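Local atomic coordinates of proteasome assembly chaperone family protein (Thermoplasma acidophilum, PDB entry 3GAA), a protein that is of unknown function but belongs to the PAC2 family and may act as a proteasome assembly chaperone. Residues A[45-48]-A[49-53]; A[81-84]-A[85-89]; A[112-116]-A[117-121]; A[200-203]-A[204-208]. All blocks are in the same frame, centred on the assembly; numbering follows the deposited sequence.

Contact 1 of 4, residues A[45-48]-A[49-53]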
ATOM      1  N   SER A  45     -37.940 -12.065 -11.022  1.00 27.17           N
ATOM      2  CA  SER A  45     -38.088 -12.332 -12.451  1.00 26.77           C
ATOM      3  C   SER A  45     -39.332 -11.778 -13.058  1.00 26.05           C
ATOM      4  O   SER A  45     -39.262 -11.131 -14.107  1.00 25.78           O
ATOM      5  CB  SER A  45     -38.101 -13.786 -12.705  1.00 26.65           C
ATOM      6  OG  SER A  45     -36.878 -14.225 -12.264  1.00 27.43           O
ATOM      7  N   TYR A  46     -40.463 -12.041 -12.416  1.00 25.21           N
ATOM      8  CA  TYR A  46     -41.699 -11.479 -12.897  1.00 25.13           C
ATOM      9  C   TYR A  46     -41.548  -9.998 -13.135  1.00 25.19           C
ATOM     10  O   TYR A  46     -41.822  -9.553 -14.220  1.00 25.47           O
ATOM     11  CB  TYR A  46     -42.826 -11.689 -11.922  1.00 24.78           C
ATOM     12  CG  TYR A  46     -44.125 -11.138 -12.440  1.00 25.80           C
ATOM     13  CD1 TYR A  46     -44.632  -9.954 -11.951  1.00 28.83           C
ATOM     14  CD2 TYR A  46     -44.841 -11.792 -13.443  1.00 25.83           C
ATOM     15  CE1 TYR A  46     -45.838  -9.441 -12.425  1.00 29.60           C
ATOM     16  CE2 TYR A  46     -46.038 -11.290 -13.913  1.00 28.79           C
ATOM     17  CZ  TYR A  46     -46.527 -10.101 -13.389  1.00 29.35           C
ATOM     18  OH  TYR A  46     -47.691  -9.541 -13.827  1.00 31.53           O
ATOM     19  N   ILE A  47     -41.092  -9.228 -12.145  1.00 25.06           N
ATOM     20  CA  ILE A  47     -41.219  -7.805 -12.286  1.00 25.11           C
ATOM     21  C   ILE A  47     -40.223  -7.318 -13.367  1.00 24.95           C
ATOM     22  O   ILE A  47     -40.538  -6.448 -14.163  1.00 23.21           O
ATOM     23  CB  ILE A  47     -41.250  -6.961 -10.901  1.00 25.40           C
ATOM     24  CG1 ILE A  47     -40.017  -6.121 -10.756  1.00 29.41           C
ATOM     25  CG2 ILE A  47     -41.494  -7.737  -9.551  1.00 23.69           C
ATOM     26  CD1 ILE A  47     -40.114  -4.803 -11.560  1.00 33.87           C
ATOM     27  N   VAL A  48     -39.040  -7.921 -13.416  1.00 26.15           N
ATOM     28  CA  VAL A  48     -38.037  -7.655 -14.459  1.00 26.68           C
ATOM     29  C   VAL A  48     -38.684  -7.774 -15.804  1.00 27.64           C
ATOM     30  O   VAL A  48     -38.621  -6.862 -16.626  1.00 29.40           O
ATOM     31  CB  VAL A  48     -36.886  -8.690 -14.474  1.00 26.93           C
ATOM     32  CG1 VAL A  48     -36.189  -8.677 -15.800  1.00 26.14           C
ATOM     33  CG2 VAL A  48     -35.847  -8.417 -13.360  1.00 27.45           C
ATOM     34  N   GLU A  49     -39.335  -8.892 -16.047  1.00 28.06           N
ATOM     35  CA  GLU A  49     -40.053  -9.041 -17.297  1.00 28.33           C
ATOM     36  C   GLU A  49     -41.174  -8.034 -17.445  1.00 27.38           C
ATOM     37  O   GLU A  49     -41.308  -7.444 -18.495  1.00 27.61           O
ATOM     38  CB  GLU A  49     -40.623 -10.431 -17.445  1.00 29.25           C
ATOM     39  CG  GLU A  49     -41.158 -10.694 -18.888  1.00 34.58           C
ATOM     40  CD  GLU A  49     -42.564 -10.098 -19.149  1.00 42.85           C
ATOM     41  OE1 GLU A  49     -43.318  -9.892 -18.142  1.00 49.43           O
ATOM     42  OE2 GLU A  49     -42.916  -9.819 -20.343  1.00 45.14           O
ATOM     43  N   THR A  50     -41.988  -7.824 -16.421  1.00 26.87           N
ATOM     44  CA  THR A  50     -43.200  -7.046 -16.634  1.00 26.11           C
ATOM     45  C   THR A  50     -42.936  -5.530 -16.638  1.00 26.36           C
ATOM     46  O   THR A  50     -43.609  -4.823 -17.300  1.00 26.02           O
ATOM     47  CB  THR A  50     -44.446  -7.554 -15.807  1.00 25.85           C
ATOM     48  OG1 THR A  50     -45.075  -6.481 -15.094  1.00 25.13           O
ATOM     49  CG2 THR A  50     -44.095  -8.639 -14.840  1.00 23.89           C
ATOM     50  N   LEU A  51     -41.902  -5.015 -16.008  1.00 27.77           N
ATOM     51  CA  LEU A  51     -41.600  -3.603 -16.244  1.00 28.27           C
ATOM     52  C   LEU A  51     -40.686  -3.455 -17.445  1.00 29.44           C
ATOM     53  O   LEU A  51     -40.374  -2.349 -17.879  1.00 29.60           O
ATOM     54  CB  LEU A  51     -40.984  -2.932 -15.025  1.00 28.17           C
ATOM     55  CG  LEU A  51     -41.870  -2.757 -13.763  1.00 27.23           C
ATOM     56  CD1 LEU A  51     -40.996  -2.071 -12.656  1.00 24.68           C
ATOM     57  CD2 LEU A  51     -43.171  -2.037 -14.006  1.00 20.61           C
ATOM     58  N   GLY A  52     -40.273  -4.574 -18.024  1.00 30.86           N
ATOM     59  CA  GLY A  52     -39.459  -4.518 -19.243  1.00 31.22           C
ATOM     60  C   GLY A  52     -38.137  -3.878 -18.919  1.00 31.42           C
ATOM     61  O   GLY A  52     -37.681  -3.016 -19.618  1.00 30.47           O
ATOM     62  N   MET A  53     -37.556  -4.300 -17.808  1.00 32.43           N
ATOM     63  CA  MET A  53     -36.379  -3.689 -17.295  1.00 33.24           C
ATOM     64  C   MET A  53     -35.245  -4.259 -18.145  1.00 34.15           C
ATOM     65  O   MET A  53     -35.435  -5.256 -18.853  1.00 34.12           O
ATOM     66  CB  MET A  53     -36.195  -4.082 -15.834  1.00 33.62           C
ATOM     67  CG  MET A  53     -37.294  -3.638 -14.906  1.00 34.54           C
ATOM     68  SD  MET A  53     -37.032  -4.194 -13.231  1.00 31.68           S
ATOM     69  CE  MET A  53     -36.285  -2.739 -12.559  1.00 34.54           C
TER
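A Schellman motif closes helix 39-51: Met53 N passes over the end of the last turn to Val48 O (3.0 Å, N-H...O 168°), lying in the carbonyl plane, while Gly52 N makes a weak bond to Glu49 O. Gly52 takes a positive phi of 65°, which favours glycine. Upstream, Leu51 N bonds Ile47 O and Glu49 N bonds Ser45 O (3.0 Å). Tyr46 holds CG anti to the backbone N (chi1 -178°), and its ring stands beside the next turn, where the Thr50 methyl CG2 lies over one face in a CH-pi contact whose exact closeness is doubtful at this resolution. The ring also packs on Leu219 and Gln222 of helix 219-243 and on Ile203 of helix 196-210; an alanine at this position is likely to open a gap between the three helices. On another side, Met53 SD comes to 3.6 Å from Ile47 CD1 and 4.4 Å from Val48 CG2; the unbranched, flexible methionine can fold back over the helix end, and Val91 of strand 89-94 meets both Ile47 and Met53. The Schellman bonds thus take up Val48 O and, weakly, Glu49 O at the helix end, while Ile47, Val48 and Met53 pack together where the chain leaves it.

Contact 2 of 4, residues A[81-84]-A[85-89]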
ATOM      1  N   ILE A  81     -28.485  -7.388 -11.864  1.00 32.40           N
ATOM      2  CA  ILE A  81     -29.194  -6.231 -11.388  1.00 31.32           C
ATOM      3  C   ILE A  81     -29.774  -5.506 -12.567  1.00 31.36           C
ATOM      4  O   ILE A  81     -29.083  -5.249 -13.518  1.00 30.95           O
ATOM      5  CB  ILE A  81     -28.284  -5.304 -10.583  1.00 31.72           C
ATOM      6  CG1 ILE A  81     -27.606  -6.126  -9.465  1.00 31.53           C
ATOM      7  CG2 ILE A  81     -29.078  -4.095 -10.068  1.00 26.47           C
ATOM      8  CD1 ILE A  81     -26.740  -5.330  -8.604  1.00 29.21           C
ATOM      9  N   TYR A  82     -31.054  -5.178 -12.485  1.00 31.58           N
ATOM     10  CA  TYR A  82     -31.750  -4.537 -13.566  1.00 32.51           C
ATOM     11  C   TYR A  82     -32.295  -3.206 -13.156  1.00 32.11           C
ATOM     12  O   TYR A  82     -32.547  -2.983 -11.986  1.00 33.19           O
ATOM     13  CB  TYR A  82     -32.943  -5.367 -13.975  1.00 32.83           C
ATOM     14  CG  TYR A  82     -32.596  -6.706 -14.529  1.00 34.25           C
ATOM     15  CD1 TYR A  82     -32.568  -6.918 -15.928  1.00 34.65           C
ATOM     16  CD2 TYR A  82     -32.359  -7.796 -13.685  1.00 34.90           C
ATOM     17  CE1 TYR A  82     -32.284  -8.171 -16.475  1.00 32.76           C
ATOM     18  CE2 TYR A  82     -32.074  -9.069 -14.229  1.00 34.98           C
ATOM     19  CZ  TYR A  82     -32.051  -9.225 -15.629  1.00 35.27           C
ATOM     20  OH  TYR A  82     -31.760 -10.426 -16.188  1.00 40.27           O
ATOM     21  N   ALA A  83     -32.523  -2.371 -14.157  1.00 32.00           N
ATOM     22  CA  ALA A  83     -33.112  -1.058 -14.041  1.00 31.83           C
ATOM     23  C   ALA A  83     -34.287  -0.986 -14.984  1.00 32.51           C
ATOM     24  O   ALA A  83     -34.280  -1.548 -16.065  1.00 31.51           O
ATOM     25  CB  ALA A  83     -32.128  -0.040 -14.455  1.00 31.20           C
ATOM     26  N   ASN A  84     -35.306  -0.266 -14.571  1.00 34.10           N
ATOM     27  CA  ASN A  84     -36.331   0.179 -15.489  1.00 34.99           C
ATOM     28  C   ASN A  84     -35.842   1.399 -16.278  1.00 36.87           C
ATOM     29  O   ASN A  84     -34.695   1.850 -16.189  1.00 36.41           O
ATOM     30  CB  ASN A  84     -37.655   0.455 -14.751  1.00 34.69           C
ATOM     31  CG  ASN A  84     -37.634   1.723 -13.952  1.00 34.23           C
ATOM     32  OD1 ASN A  84     -38.654   2.348 -13.755  1.00 35.00           O
ATOM     33  ND2 ASN A  84     -36.480   2.108 -13.482  1.00 32.99           N
ATOM     34  N   ASN A  85     -36.729   1.933 -17.085  1.00 39.38           N
ATOM     35  CA  ASN A  85     -36.301   2.875 -18.075  1.00 40.85           C
ATOM     36  C   ASN A  85     -35.960   4.246 -17.518  1.00 40.85           C
ATOM     37  O   ASN A  85     -35.042   4.887 -17.971  1.00 41.14           O
ATOM     38  CB  ASN A  85     -37.383   3.003 -19.122  1.00 42.20           C
ATOM     39  CG  ASN A  85     -36.810   3.156 -20.485  1.00 44.45           C
ATOM     40  OD1 ASN A  85     -36.941   2.255 -21.304  1.00 49.04           O
ATOM     41  ND2 ASN A  85     -36.103   4.265 -20.722  1.00 46.52           N
ATOM     42  N   SER A  86     -36.717   4.690 -16.532  1.00 41.05           N
ATOM     43  CA  SER A  86     -36.455   5.948 -15.854  1.00 40.45           C
ATOM     44  C   SER A  86     -35.393   5.798 -14.822  1.00 39.92           C
ATOM     45  O   SER A  86     -35.047   6.760 -14.180  1.00 41.67           O
ATOM     46  CB  SER A  86     -37.711   6.355 -15.161  1.00 40.33           C
ATOM     47  OG  SER A  86     -38.749   5.578 -15.733  1.00 42.19           O
ATOM     48  N   ASN A  87     -34.884   4.596 -14.625  1.00 38.97           N
ATOM     49  CA  ASN A  87     -33.939   4.344 -13.548  1.00 38.48           C
ATOM     50  C   ASN A  87     -34.476   4.807 -12.176  1.00 37.55           C
ATOM     51  O   ASN A  87     -33.782   5.403 -11.373  1.00 36.73           O
ATOM     52  CB  ASN A  87     -32.577   4.914 -13.919  1.00 38.71           C
ATOM     53  CG  ASN A  87     -31.987   4.244 -15.157  1.00 40.77           C
ATOM     54  OD1 ASN A  87     -31.117   3.390 -15.057  1.00 42.76           O
ATOM     55  ND2 ASN A  87     -32.496   4.602 -16.337  1.00 44.10           N
ATOM     56  N   THR A  88     -35.745   4.472 -11.947  1.00 37.11           N
ATOM     57  CA  THR A  88     -36.445   4.649 -10.682  1.00 37.06           C
ATOM     58  C   THR A  88     -36.767   3.347  -9.943  1.00 36.68           C
ATOM     59  O   THR A  88     -37.206   3.393  -8.808  1.00 37.26           O
ATOM     60  CB  THR A  88     -37.785   5.350 -10.908  1.00 37.13           C
ATOM     61  OG1 THR A  88     -38.321   4.898 -12.154  1.00 39.81           O
ATOM     62  CG2 THR A  88     -37.615   6.859 -10.949  1.00 35.97           C
ATOM     63  N   VAL A  89     -36.562   2.190 -10.556  1.00 36.14           N
ATOM     64  CA  VAL A  89     -36.771   0.927  -9.854  1.00 35.34           C
ATOM     65  C   VAL A  89     -35.642   0.011 -10.291  1.00 35.19           C
ATOM     66  O   VAL A  89     -35.422  -0.192 -11.491  1.00 34.51           O
ATOM     67  CB  VAL A  89     -38.123   0.241 -10.240  1.00 35.64           C
ATOM     68  CG1 VAL A  89     -38.271  -1.092  -9.517  1.00 35.20           C
ATOM     69  CG2 VAL A  89     -39.332   1.145 -10.001  1.00 33.55           C
TER
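Asn84 and Asn87 close a type I beta turn in the hairpin that joins strand 79-83 to strand 89-94. Asn85, the first of the two central residues, carries its side chain away from the strand, and an exposed asparagine suits a turn corner that faces solvent. Ser86, the second, gives its carbonyl to Asn25 ND2. At Asn87 the chain enters left-handed backbone space (phi 53°), which asparagine tolerates better than most residues with a side chain. Its N bonds Asn84 O at 3.2 Å, the donor standing well above the carbonyl plane, and its OD1 lies 3.6 Å from the small Ala83 CB. Thr88 follows beside the Asn84 side chain, which sits inside the bend with CG between its backbone N and carbonyl carbon (chi1 74°). Val89 then starts the return: Asn84 N donates to its O at 3.1 Å, though the place of that carbonyl is less sure, and Val89 CB is 4.0 Å from Asn84 CG. Buried Val89 and Ala83 suit the sheet end and the asparagines suit the bend, so polar residues occupy the bend, while Ala83 ends one strand and Val89 begins the next.

Contact 3 of 4, residues A[112-116]-A[117-121]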
ATOM      1  N   ASN A 112     -23.112  -1.542  -0.907  1.00 40.52           N
ATOM      2  CA  ASN A 112     -22.207  -0.470  -1.352  1.00 42.07           C
ATOM      3  C   ASN A 112     -22.627   0.092  -2.697  1.00 41.90           C
ATOM      4  O   ASN A 112     -22.646   1.282  -2.900  1.00 42.55           O
ATOM      5  CB  ASN A 112     -20.744  -0.942  -1.463  1.00 42.72           C
ATOM      6  CG  ASN A 112     -20.001  -0.896  -0.135  1.00 46.22           C
ATOM      7  OD1 ASN A 112     -19.288  -1.834   0.228  1.00 50.22           O
ATOM      8  ND2 ASN A 112     -20.156   0.203   0.598  1.00 53.04           N
ATOM      9  N   TRP A 113     -22.970  -0.764  -3.627  1.00 42.03           N
ATOM     10  CA  TRP A 113     -23.345  -0.282  -4.939  1.00 42.60           C
ATOM     11  C   TRP A 113     -24.676   0.435  -4.868  1.00 42.36           C
ATOM     12  O   TRP A 113     -24.861   1.434  -5.502  1.00 41.82           O
ATOM     13  CB  TRP A 113     -23.452  -1.475  -5.870  1.00 43.43           C
ATOM     14  CG  TRP A 113     -23.741  -1.173  -7.257  1.00 44.67           C
ATOM     15  CD1 TRP A 113     -22.852  -1.043  -8.218  1.00 45.16           C
ATOM     16  CD2 TRP A 113     -25.043  -1.036  -7.867  1.00 47.68           C
ATOM     17  NE1 TRP A 113     -23.486  -0.807  -9.418  1.00 48.28           N
ATOM     18  CE2 TRP A 113     -24.835  -0.774  -9.222  1.00 46.36           C
ATOM     19  CE3 TRP A 113     -26.357  -1.101  -7.387  1.00 49.66           C
ATOM     20  CZ2 TRP A 113     -25.873  -0.570 -10.126  1.00 45.27           C
ATOM     21  CZ3 TRP A 113     -27.408  -0.897  -8.299  1.00 50.13           C
ATOM     22  CH2 TRP A 113     -27.142  -0.630  -9.656  1.00 46.92           C
ATOM     23  N   ILE A 114     -25.599  -0.119  -4.096  1.00 42.41           N
ATOM     24  CA  ILE A 114     -26.916   0.423  -3.998  1.00 42.52           C
ATOM     25  C   ILE A 114     -26.854   1.738  -3.272  1.00 43.51           C
ATOM     26  O   ILE A 114     -27.540   2.646  -3.638  1.00 44.27           O
ATOM     27  CB  ILE A 114     -27.870  -0.561  -3.293  1.00 42.19           C
ATOM     28  CG1 ILE A 114     -28.212  -1.685  -4.241  1.00 42.30           C
ATOM     29  CG2 ILE A 114     -29.176   0.073  -2.954  1.00 40.17           C
ATOM     30  CD1 ILE A 114     -29.015  -2.756  -3.582  1.00 42.27           C
ATOM     31  N   ASP A 115     -26.047   1.856  -2.237  1.00 44.99           N
ATOM     32  CA  ASP A 115     -25.932   3.126  -1.501  1.00 46.19           C
ATOM     33  C   ASP A 115     -25.425   4.188  -2.486  1.00 47.16           C
ATOM     34  O   ASP A 115     -25.907   5.307  -2.497  1.00 47.00           O
ATOM     35  CB  ASP A 115     -24.982   2.987  -0.278  1.00 46.61           C
ATOM     36  CG  ASP A 115     -25.270   4.007   0.852  1.00 47.48           C
ATOM     37  OD1 ASP A 115     -25.962   5.015   0.528  1.00 46.67           O
ATOM     38  OD2 ASP A 115     -24.789   3.794   2.046  1.00 45.18           O
ATOM     39  N   GLN A 116     -24.479   3.816  -3.348  1.00 48.60           N
ATOM     40  CA  GLN A 116     -23.841   4.792  -4.264  1.00 49.44           C
ATOM     41  C   GLN A 116     -24.684   5.162  -5.463  1.00 48.09           C
ATOM     42  O   GLN A 116     -24.529   6.235  -5.973  1.00 49.48           O
ATOM     43  CB  GLN A 116     -22.463   4.296  -4.742  1.00 50.63           C
ATOM     44  CG  GLN A 116     -21.283   5.191  -4.297  1.00 54.72           C
ATOM     45  CD  GLN A 116     -20.984   5.125  -2.787  1.00 60.00           C
ATOM     46  OE1 GLN A 116     -19.826   5.181  -2.354  1.00 63.31           O
ATOM     47  NE2 GLN A 116     -22.033   5.010  -1.986  1.00 64.47           N
ATOM     48  N   VAL A 117     -25.559   4.277  -5.908  1.00 46.27           N
ATOM     49  CA  VAL A 117     -26.543   4.560  -6.940  1.00 45.05           C
ATOM     50  C   VAL A 117     -27.662   5.538  -6.449  1.00 44.40           C
ATOM     51  O   VAL A 117     -28.458   6.056  -7.262  1.00 44.34           O
ATOM     52  CB  VAL A 117     -27.147   3.224  -7.388  1.00 45.22           C
ATOM     53  CG1 VAL A 117     -28.579   3.353  -7.762  1.00 46.42           C
ATOM     54  CG2 VAL A 117     -26.320   2.612  -8.500  1.00 46.00           C
ATOM     55  N   GLY A 118     -27.730   5.800  -5.137  1.00 42.55           N
ATOM     56  CA  GLY A 118     -28.657   6.782  -4.597  1.00 41.15           C
ATOM     57  C   GLY A 118     -29.999   6.220  -4.188  1.00 40.95           C
ATOM     58  O   GLY A 118     -30.960   6.964  -3.997  1.00 40.46           O
ATOM     59  N   ALA A 119     -30.072   4.898  -4.006  1.00 41.07           N
ATOM     60  CA  ALA A 119     -31.357   4.227  -3.738  1.00 40.47           C
ATOM     61  C   ALA A 119     -32.044   4.788  -2.495  1.00 39.95           C
ATOM     62  O   ALA A 119     -31.403   5.045  -1.512  1.00 40.03           O
ATOM     63  CB  ALA A 119     -31.167   2.765  -3.619  1.00 39.69           C
ATOM     64  N   SER A 120     -33.350   4.984  -2.564  1.00 39.98           N
ATOM     65  CA  SER A 120     -34.120   5.531  -1.456  1.00 39.67           C
ATOM     66  C   SER A 120     -34.555   4.421  -0.506  1.00 39.81           C
ATOM     67  O   SER A 120     -34.406   4.587   0.675  1.00 41.26           O
ATOM     68  CB  SER A 120     -35.339   6.267  -1.986  1.00 39.23           C
ATOM     69  OG  SER A 120     -35.826   5.638  -3.176  1.00 39.05           O
ATOM     70  N   GLU A 121     -35.064   3.295  -1.016  1.00 39.44           N
ATOM     71  CA  GLU A 121     -35.679   2.230  -0.200  1.00 39.36           C
ATOM     72  C   GLU A 121     -35.381   0.857  -0.798  1.00 37.88           C
ATOM     73  O   GLU A 121     -35.512   0.686  -2.005  1.00 37.98           O
ATOM     74  CB  GLU A 121     -37.200   2.360  -0.173  1.00 39.79           C
ATOM     75  CG  GLU A 121     -37.764   3.806  -0.132  1.00 44.47           C
ATOM     76  CD  GLU A 121     -38.626   4.097   1.111  1.00 51.33           C
ATOM     77  OE1 GLU A 121     -39.314   3.160   1.628  1.00 53.30           O
ATOM     78  OE2 GLU A 121     -38.630   5.277   1.564  1.00 56.45           O
TER
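The six-membered ring of Trp113 has Val117 CG2 over one face, 3.5 Å from the centroid and 8° off the normal, and Ile114 CG1 at its edge in the ring plane. This CH-pi contact belongs to the last turn of helix 103-117, which ends in a Schellman motif at Gly118. With CG anti to its backbone N (chi1 -176°), Trp113 lays the indole along the helix beside the residue one turn on, where the beta-branched valine offers a methyl. The broad ring also fills the space against Leu90, Val56 and Ala57 of the sheet and meets Val7 of a third subunit. A serine in its place would probably leave the Val117 methyl without its aromatic face and a gap between helix and sheet. Val117 N bonds Trp113 O at 3.0 Å. Gly118 N then turns to Asp115 O (3.2 Å), from above the carbonyl plane, and the longer Ala119 N to Ile114 O bond is weak. Gly118 has a phi of 91°; a CB there would press on the carbonyl O of Val117, so glycine fits. The buried carboxylate of Asp115 makes salt bridges to Arg178 and to Arg22 of a second subunit, so its charge is likely to be shared between fold and assembly. Ala119 is small enough to sit against the helix and also meets Val29 of strand 28-32, and Ala119 CB lies 3.4 Å from Ile114 CG2.

Contact 4 of 4, residues A[200-203]-A[204-208]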
ATOM      1  N   LEU A 200     -48.116 -13.246  -6.491  1.00 24.00           N
ATOM      2  CA  LEU A 200     -49.119 -12.216  -6.659  1.00 23.16           C
ATOM      3  C   LEU A 200     -49.273 -11.342  -5.425  1.00 23.32           C
ATOM      4  O   LEU A 200     -49.254 -10.146  -5.549  1.00 23.05           O
ATOM      5  CB  LEU A 200     -50.442 -12.821  -7.059  1.00 22.77           C
ATOM      6  CG  LEU A 200     -51.604 -11.823  -7.055  1.00 21.75           C
ATOM      7  CD1 LEU A 200     -51.359 -10.608  -8.013  1.00 18.89           C
ATOM      8  CD2 LEU A 200     -52.851 -12.590  -7.402  1.00 15.45           C
ATOM      9  N   SER A 201     -49.341 -11.916  -4.235  1.00 24.20           N
ATOM     10  CA  SER A 201     -49.468 -11.110  -3.017  1.00 25.12           C
ATOM     11  C   SER A 201     -48.333 -10.143  -2.748  1.00 26.16           C
ATOM     12  O   SER A 201     -48.571  -8.998  -2.237  1.00 25.95           O
ATOM     13  CB  SER A 201     -49.489 -12.003  -1.833  1.00 25.16           C
ATOM     14  OG  SER A 201     -50.539 -12.908  -1.974  1.00 28.68           O
ATOM     15  N   ILE A 202     -47.111 -10.630  -3.020  1.00 26.38           N
ATOM     16  CA  ILE A 202     -45.915  -9.844  -2.830  1.00 27.45           C
ATOM     17  C   ILE A 202     -45.971  -8.680  -3.797  1.00 28.27           C
ATOM     18  O   ILE A 202     -45.658  -7.556  -3.406  1.00 28.84           O
ATOM     19  CB  ILE A 202     -44.601 -10.677  -3.055  1.00 28.13           C
ATOM     20  CG1 ILE A 202     -43.777 -10.908  -1.762  1.00 29.70           C
ATOM     21  CG2 ILE A 202     -43.625  -9.925  -3.974  1.00 28.60           C
ATOM     22  CD1 ILE A 202     -44.417 -11.687  -0.667  1.00 31.54           C
ATOM     23  N   ILE A 203     -46.388  -8.933  -5.049  1.00 28.69           N
ATOM     24  CA  ILE A 203     -46.496  -7.860  -6.059  1.00 29.16           C
ATOM     25  C   ILE A 203     -47.564  -6.825  -5.658  1.00 29.51           C
ATOM     26  O   ILE A 203     -47.470  -5.636  -5.961  1.00 29.19           O
ATOM     27  CB  ILE A 203     -46.785  -8.375  -7.533  1.00 28.91           C
ATOM     28  CG1 ILE A 203     -45.590  -9.102  -8.147  1.00 27.14           C
ATOM     29  CG2 ILE A 203     -47.047  -7.226  -8.428  1.00 28.87           C
ATOM     30  CD1 ILE A 203     -44.319  -8.456  -7.839  1.00 28.90           C
ATOM     31  N   GLU A 204     -48.594  -7.276  -4.985  1.00 29.89           N
ATOM     32  CA  GLU A 204     -49.614  -6.356  -4.582  1.00 30.60           C
ATOM     33  C   GLU A 204     -49.134  -5.548  -3.404  1.00 29.92           C
ATOM     34  O   GLU A 204     -49.459  -4.366  -3.301  1.00 29.64           O
ATOM     35  CB  GLU A 204     -50.847  -7.123  -4.181  1.00 31.79           C
ATOM     36  CG  GLU A 204     -51.605  -7.711  -5.331  1.00 35.92           C
ATOM     37  CD  GLU A 204     -53.055  -8.128  -4.965  1.00 42.83           C
ATOM     38  OE1 GLU A 204     -53.558  -7.779  -3.844  1.00 45.35           O
ATOM     39  OE2 GLU A 204     -53.700  -8.789  -5.837  1.00 46.99           O
ATOM     40  N   ALA A 205     -48.407  -6.204  -2.490  1.00 29.73           N
ATOM     41  CA  ALA A 205     -47.695  -5.514  -1.380  1.00 29.10           C
ATOM     42  C   ALA A 205     -46.859  -4.365  -1.962  1.00 28.63           C
ATOM     43  O   ALA A 205     -47.036  -3.200  -1.622  1.00 28.12           O
ATOM     44  CB  ALA A 205     -46.807  -6.482  -0.618  1.00 28.13           C
ATOM     45  N   ILE A 206     -46.002  -4.690  -2.908  1.00 28.34           N
ATOM     46  CA  ILE A 206     -45.189  -3.665  -3.482  1.00 28.78           C
ATOM     47  C   ILE A 206     -46.003  -2.523  -4.095  1.00 28.75           C
ATOM     48  O   ILE A 206     -45.622  -1.374  -3.931  1.00 28.74           O
ATOM     49  CB  ILE A 206     -44.263  -4.233  -4.483  1.00 28.90           C
ATOM     50  CG1 ILE A 206     -43.210  -5.054  -3.758  1.00 29.74           C
ATOM     51  CG2 ILE A 206     -43.610  -3.133  -5.283  1.00 29.20           C
ATOM     52  CD1 ILE A 206     -42.433  -5.815  -4.748  1.00 32.86           C
ATOM     53  N   ASN A 207     -47.104  -2.828  -4.782  1.00 28.72           N
ATOM     54  CA  ASN A 207     -47.907  -1.785  -5.433  1.00 28.98           C
ATOM     55  C   ASN A 207     -48.588  -0.893  -4.402  1.00 29.08           C
ATOM     56  O   ASN A 207     -48.717   0.295  -4.614  1.00 28.60           O
ATOM     57  CB  ASN A 207     -48.958  -2.365  -6.422  1.00 28.92           C
ATOM     58  CG  ASN A 207     -48.348  -2.816  -7.756  1.00 28.04           C
ATOM     59  OD1 ASN A 207     -47.354  -2.284  -8.261  1.00 24.84           O
ATOM     60  ND2 ASN A 207     -48.962  -3.809  -8.329  1.00 26.77           N
ATOM     61  N   LYS A 208     -49.020  -1.483  -3.304  1.00 29.51           N
ATOM     62  CA  LYS A 208     -49.577  -0.730  -2.210  1.00 30.72           C
ATOM     63  C   LYS A 208     -48.523   0.112  -1.493  1.00 30.77           C
ATOM     64  O   LYS A 208     -48.813   1.189  -1.042  1.00 30.98           O
ATOM     65  CB  LYS A 208     -50.184  -1.671  -1.192  1.00 31.52           C
ATOM     66  CG  LYS A 208     -51.023  -0.988  -0.125  1.00 34.60           C
ATOM     67  CD  LYS A 208     -52.426  -0.708  -0.633  1.00 39.40           C
ATOM     68  CE  LYS A 208     -53.333   0.076   0.338  1.00 41.00           C
ATOM     69  NZ  LYS A 208     -54.779   0.110  -0.237  1.00 42.46           N
TER
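Four successive backbone bonds of the i to i+4 kind carry helix 196-210 from one turn to the next, from Glu204 N to Leu200 O (3.0 Å), Ala205 N to Ser201 O, Ile206 N to Ile202 O and Asn207 N to Ile203 O. Leu200 and Glu204 meet on the solvent side: Glu204, extended beyond CG, passes its chain across the leucine, with OE2 3.7 Å from Leu200 CD1. Glu204 CG also lies 4.0 Å from Leu200 CD1, so the aliphatic part of the exposed glutamate covers the leucine. On the buried side the isoleucines follow one another. Ile206 CD1 stands 4.3 Å from Ile202 CG2 and 4.5 Å from Ile203 CD1, spacings that bring the three branched chains together without close interlocking. All three reach Met125 of strand 121-130, while Ala205, buried and small, faces Phe185 of strand 181-190. Asn207 holds CG anti to its carbonyl carbon (chi1 -77°), which leaves its amide beside the preceding turn, ND2 being 3.9 Å from Ile203 CG2. The same amide is held through OD1 by the N of Ile214, tying the helix to the loop that follows it. Ser201 OG turns back to Gly197 O, which satisfies its hydroxyl within the helix. The arrangement is that of an amphipathic helix laid on the central mixed sheet of an alpha/beta fold.

The four contacts form a chain of touching pairs, from contact 4 through 1 and 2 to 3. Met53 of contact 1 lies against the hairpin of contact 2, its CB 3.2 Å from Ala83 O, and Val48 CG2 is 3.6 Å from Tyr82 CD2; the two centres are about 10 Å apart. Helices 39-51 and 196-210 meet where Ile47 CG2 comes to 3.4 Å from Ile203 CD1, with Tyr46 alongside, so contact 1 also joins contact 4. Contact 2 reaches contact 3 through Ile81 CG2, 4.0 Å from Trp113 CH2. Contacts 3 and 4 do not touch, their nearest atoms about 10 Å apart. Contact 3, unlike contacts 1 and 4, also meets other subunits.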